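Local coordinates for tail spike protein gp49 (Pseudomonas phage LKA1, PDB 4RU4) that probably cleaves the O-specific polysaccharide of the Pseudomonas host as a lyase, working as the tailspike of the phage during entry, at residues Ile99-Ala104 against Gln212-Thr217; Gly108-Ser113 against Pro219-Leu224. One frame throughout, in Å; residues are numbered along the deposited sequence. Where two conformers were deposited one is given.

Contact 1 of 2, residues Ile99-Ala104 against Gln212-Thr217; sequences IIRPTA and QIVGGT
I100 is gripped through both of its backbone polar atoms by the neighbouring strand: I100 N donates to Q212 O at 2.8 Å, and V214 N donates back to I100 O at 3.0 Å. This pattern, one residue bonded to two that flank its partner I213, defines parallel pairing, and the short axes, 4.7 Å apart, diverge by 17°. Strand 99-103 also pairs in parallel with strand 75-79, and 212-214 with strand 237-240; this rung-by-rung order is that of a parallel beta-helix, as expected for a pectin lyase-like protein. P102 has no N-H to offer; instead its CD lies 3.2 Å from V214 O, and a water donates to both P102 O and V214 O, bridging the strands where direct pairing ends. On the face carrying I99 and Q212, the two side chains run alongside each other, with I99 CG1 3.9 Å from Q212 NE2. V214 CG1, anti to its own backbone N (chi1 -179°), meets R101 NH1 at 3.7 Å, obliquely to the guanidinium. Second-shell partners fix both polar ends: D76 forms a salt bridge with R101 NH2, and A96 O accepts from Q212 NE2.

Contact 2 of 2, residues Gly108-Ser113 against Pro219-Leu224; sequences GTSVLS and PMNGLL
T109 O receives two backbone N-H groups, a bond from N221 N at 3.0 Å lying in the carbonyl plane and a weak one from M220 N. The pair belongs to a corner of the parallel beta-helix, where two stacked coils turn together: S110 sits over N221, V111 over G222, L112 over L223 and S113 over L224, with CA separations of 4.6 to 5.2 Å. Backbone bonds follow the turn, V111 N to N221 O and L112 N to G222 O, until L224 N reaches L112 O at 3.0 Å. Side chains repeat the stacking. N221 ND2 donates to S110 OG at 3.1 Å, nearly straight at 171°, and the hydroxyl oxygen lies in the amide plane. Both groups take the same first torsion, beside the backbone N (chi1 -51° for S110, -53° for N221), which brings them alongside. L224 CB also packs against S110 OG. Around the bend, the V111 side chain crosses that of P219 at a slant, with V111 CG2 3.6 Å from P219 CG. On the solvent side T109 and M220 lie side by side; bends at chi2 and chi3 of M220 bring CE to 3.5 Å from T109 CG2, tighter than usual for two carbons.

In the fold
Contacts 1 and 2 join the same two coils of the beta-helix, on consecutive faces, with centres about 10 Å apart. Along the chain their segments alternate: 99-104 and 108-113 belong to one coil, and 212-217 and 219-224 to the next, about a hundred residues later. The side excursion between carries antiparallel strands such as 147-151 and 168-177, in the region assigned to an Ig-like family. The strand pair of contact 1 leads into the corner of contact 2. V111 packs on P102, I100 and I213, with V111 CG2 3.7 Å from P102 CG, so the two contacts meet inside the bend. Parallel register resumes after the excursion, and both contacts lie away from the calcium site.

Contact 1 of 2, residues Ile99-Ala104 against Gln212-Thr217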
loop_
_atom_site.group_PDB
_atom_site.type_symbol
_atom_site.label_atom_id
_atom_site.label_comp_id
_atom_site.label_asym_id
_atom_site.label_seq_id
_atom_site.Cartn_x
_atom_site.Cartn_y
_atom_site.Cartn_z
ATOM N N ILE B 99 1.099 -22.188 -27.491
ATOM C CA ILE B 99 0.572 -23.185 -26.562
ATOM C C ILE B 99 1.401 -24.447 -26.505
ATOM O O ILE B 99 1.703 -25.056 -27.546
ATOM C CB ILE B 99 -0.865 -23.555 -26.959
ATOM C CG1 ILE B 99 -1.785 -22.356 -26.739
ATOM C CG2 ILE B 99 -1.375 -24.789 -26.200
ATOM C CD1 ILE B 99 -3.067 -22.421 -27.565
ATOM N N ILE B 100 1.775 -24.841 -25.287
ATOM C CA ILE B 100 2.424 -26.132 -25.056
ATOM C C ILE B 100 1.414 -27.042 -24.342
ATOM O O ILE B 100 0.897 -26.696 -23.277
ATOM C CB ILE B 100 3.695 -25.990 -24.186
ATOM C CG1 ILE B 100 4.734 -25.103 -24.868
ATOM C CG2 ILE B 100 4.280 -27.353 -23.862
ATOM C CD1 ILE B 100 5.877 -24.660 -23.915
ATOM N N ARG B 101 1.130 -28.195 -24.932
ATOM C CA ARG B 101 -0.027 -28.997 -24.523
ATOM C C ARG B 101 0.342 -30.461 -24.367
ATOM O O ARG B 101 0.477 -31.177 -25.360
ATOM C CB ARG B 101 -1.162 -28.876 -25.570
ATOM C CG ARG B 101 -2.497 -29.495 -25.115
ATOM C CD ARG B 101 -3.511 -29.611 -26.272
ATOM N NE ARG B 101 -3.777 -28.290 -26.841
ATOM C CZ ARG B 101 -4.677 -27.437 -26.357
ATOM N NH1 ARG B 101 -5.409 -27.754 -25.294
ATOM N NH2 ARG B 101 -4.846 -26.257 -26.922
ATOM N N PRO B 102 0.502 -30.926 -23.121
ATOM C CA PRO B 102 0.650 -32.361 -22.866
ATOM C C PRO B 102 -0.471 -33.190 -23.513
ATOM O O PRO B 102 -1.637 -32.803 -23.444
ATOM C CB PRO B 102 0.537 -32.431 -21.334
ATOM C CG PRO B 102 1.235 -31.150 -20.899
ATOM C CD PRO B 102 0.740 -30.123 -21.907
ATOM N N THR B 103 -0.134 -34.321 -24.124
ATOM C CA THR B 103 -1.150 -35.147 -24.754
ATOM C C THR B 103 -1.647 -36.172 -23.738
ATOM O O THR B 103 -1.145 -36.242 -22.604
ATOM C CB THR B 103 -0.578 -35.928 -25.958
ATOM O OG1 THR B 103 0.408 -36.834 -25.482
ATOM C CG2 THR B 103 0.077 -34.984 -26.938
ATOM N N ALA B 104 -2.632 -36.969 -24.140
ATOM C CA ALA B 104 -3.161 -38.005 -23.260
ATOM C C ALA B 104 -2.060 -38.982 -22.850
ATOM O O ALA B 104 -2.165 -39.639 -21.815
ATOM C CB ALA B 104 -4.307 -38.766 -23.961
ATOM N N GLN B 212 1.462 -20.085 -23.264
ATOM C CA GLN B 212 0.390 -20.734 -22.519
ATOM C C GLN B 212 0.687 -22.230 -22.389
ATOM O O GLN B 212 1.017 -22.901 -23.371
ATOM C CB GLN B 212 -0.964 -20.502 -23.191
ATOM C CG GLN B 212 -2.108 -21.352 -22.583
ATOM C CD GLN B 212 -3.503 -20.910 -23.011
ATOM O OE1 GLN B 212 -4.477 -21.256 -22.354
ATOM N NE2 GLN B 212 -3.609 -20.157 -24.121
ATOM N N ILE B 213 0.620 -22.730 -21.166
ATOM C CA ILE B 213 0.731 -24.163 -20.917
ATOM C C ILE B 213 -0.679 -24.658 -20.612
ATOM O O ILE B 213 -1.310 -24.167 -19.674
ATOM C CB ILE B 213 1.645 -24.415 -19.712
ATOM C CG1 ILE B 213 3.087 -24.137 -20.106
ATOM C CG2 ILE B 213 1.488 -25.872 -19.170
ATOM C CD1 ILE B 213 4.001 -24.107 -18.920
ATOM N N VAL B 214 -1.202 -25.588 -21.417
ATOM C CA VAL B 214 -2.467 -26.232 -21.048
ATOM C C VAL B 214 -2.094 -27.607 -20.543
ATOM O O VAL B 214 -1.939 -28.551 -21.339
ATOM C CB VAL B 214 -3.427 -26.324 -22.221
ATOM C CG1 VAL B 214 -4.762 -26.976 -21.782
ATOM C CG2 VAL B 214 -3.656 -24.922 -22.807
ATOM N N GLY B 215 -1.914 -27.705 -19.221
ATOM C CA GLY B 215 -1.267 -28.849 -18.600
ATOM C C GLY B 215 -2.066 -30.145 -18.527
ATOM O O GLY B 215 -1.502 -31.239 -18.624
ATOM N N GLY B 216 -3.374 -30.035 -18.351
ATOM C CA GLY B 216 -4.203 -31.219 -18.220
ATOM C C GLY B 216 -4.065 -31.872 -16.849
ATOM O O GLY B 216 -3.676 -31.237 -15.854
ATOM N N THR B 217 -4.342 -33.169 -16.810
ATOM C CA THR B 217 -4.471 -33.890 -15.559
ATOM C C THR B 217 -3.245 -34.670 -15.154
ATOM O O THR B 217 -3.170 -35.127 -14.017
ATOM C CB THR B 217 -5.622 -34.907 -15.640
ATOM O OG1 THR B 217 -5.370 -35.800 -16.738
ATOM C CG2 THR B 217 -6.969 -34.178 -15.850
HETATM O O HOH W 1 -3.158 -31.095 -21.823
#

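Contact 2 of 2, residues Gly108-Ser113 against Pro219-Leu224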
loop_
_atom_site.group_PDB
_atom_site.type_symbol
_atom_site.label_atom_id
_atom_site.label_comp_id
_atom_site.label_asym_id
_atom_site.label_seq_id
_atom_site.Cartn_x
_atom_site.Cartn_y
_atom_site.Cartn_z
ATOM N N GLY B 108 5.643 -37.664 -17.039
ATOM C CA GLY B 108 6.585 -36.691 -16.518
ATOM C C GLY B 108 6.038 -35.940 -15.319
ATOM O O GLY B 108 4.838 -35.897 -15.084
ATOM N N THR B 109 6.943 -35.338 -14.563
ATOM C CA THR B 109 6.584 -34.616 -13.351
ATOM C C THR B 109 6.096 -33.201 -13.654
ATOM O O THR B 109 5.149 -32.720 -13.019
ATOM C CB THR B 109 7.800 -34.574 -12.417
ATOM O OG1 THR B 109 8.180 -35.913 -12.095
ATOM C CG2 THR B 109 7.464 -33.849 -11.121
ATOM N N SER B 110 6.743 -32.538 -14.620
ATOM C CA SER B 110 6.456 -31.141 -14.942
ATOM C C SER B 110 6.360 -30.925 -16.455
ATOM O O SER B 110 7.018 -31.617 -17.241
ATOM C CB SER B 110 7.569 -30.220 -14.391
ATOM O OG SER B 110 7.806 -30.495 -13.022
ATOM N N VAL B 111 5.550 -29.959 -16.863
ATOM C CA VAL B 111 5.477 -29.634 -18.294
ATOM C C VAL B 111 6.778 -28.983 -18.768
ATOM O O VAL B 111 7.332 -29.351 -19.804
ATOM C CB VAL B 111 4.289 -28.714 -18.634
ATOM C CG1 VAL B 111 4.239 -28.476 -20.152
ATOM C CG2 VAL B 111 2.963 -29.343 -18.153
ATOM N N LEU B 112 7.265 -28.017 -17.987
ATOM C CA LEU B 112 8.449 -27.267 -18.313
ATOM C C LEU B 112 9.235 -27.193 -17.010
ATOM O O LEU B 112 8.649 -26.937 -15.940
ATOM C CB LEU B 112 8.011 -25.867 -18.762
ATOM C CG LEU B 112 8.859 -24.961 -19.629
ATOM C CD1 LEU B 112 9.348 -25.783 -20.814
ATOM C CD2 LEU B 112 8.037 -23.768 -20.123
ATOM N N SER B 113 10.537 -27.453 -17.068
ATOM C CA SER B 113 11.313 -27.431 -15.830
ATOM C C SER B 113 12.763 -27.043 -16.041
ATOM O O SER B 113 13.375 -27.370 -17.073
ATOM C CB SER B 113 11.227 -28.773 -15.081
ATOM O OG SER B 113 11.827 -29.816 -15.834
ATOM N N PRO B 219 0.593 -33.956 -15.455
ATOM C CA PRO B 219 1.791 -33.360 -14.834
ATOM C C PRO B 219 1.523 -32.952 -13.401
ATOM O O PRO B 219 0.433 -32.473 -13.157
ATOM C CB PRO B 219 2.030 -32.099 -15.678
ATOM C CG PRO B 219 1.342 -32.396 -17.011
ATOM C CD PRO B 219 0.112 -33.145 -16.591
ATOM N N MET B 220 2.471 -33.138 -12.479
ATOM C CA MET B 220 2.308 -32.573 -11.141
ATOM C C MET B 220 2.396 -31.073 -11.174
ATOM O O MET B 220 1.661 -30.398 -10.454
ATOM C CB MET B 220 3.379 -33.069 -10.173
ATOM C CG MET B 220 3.375 -34.560 -9.989
ATOM S SD MET B 220 3.904 -34.986 -8.327
ATOM C CE MET B 220 5.517 -34.223 -8.246
ATOM N N ASN B 221 3.327 -30.550 -11.980
ATOM C CA ASN B 221 3.545 -29.121 -12.047
ATOM C C ASN B 221 3.384 -28.623 -13.454
ATOM O O ASN B 221 3.747 -29.319 -14.407
ATOM C CB ASN B 221 4.977 -28.793 -11.631
ATOM C CG ASN B 221 5.335 -29.388 -10.304
ATOM O OD1 ASN B 221 4.664 -29.134 -9.300
ATOM N ND2 ASN B 221 6.391 -30.203 -10.283
ATOM N N GLY B 222 2.879 -27.403 -13.593
ATOM C CA GLY B 222 2.881 -26.754 -14.895
ATOM C C GLY B 222 4.297 -26.327 -15.197
ATOM O O GLY B 222 4.883 -26.744 -16.196
ATOM N N LEU B 223 4.859 -25.493 -14.332
ATOM C CA LEU B 223 6.253 -25.079 -14.460
ATOM C C LEU B 223 6.963 -25.306 -13.129
ATOM O O LEU B 223 6.446 -24.897 -12.079
ATOM C CB LEU B 223 6.322 -23.604 -14.842
ATOM C CG LEU B 223 7.644 -22.866 -14.672
ATOM C CD1 LEU B 223 8.746 -23.457 -15.549
ATOM C CD2 LEU B 223 7.414 -21.410 -15.014
ATOM N N LEU B 224 8.135 -25.950 -13.173
ATOM C CA LEU B 224 8.969 -26.153 -11.985
ATOM C C LEU B 224 10.315 -25.479 -12.221
ATOM O O LEU B 224 10.961 -25.760 -13.212
ATOM C CB LEU B 224 9.243 -27.645 -11.760
ATOM C CG LEU B 224 10.264 -27.911 -10.651
ATOM C CD1 LEU B 224 9.742 -27.475 -9.289
ATOM C CD2 LEU B 224 10.662 -29.402 -10.636
#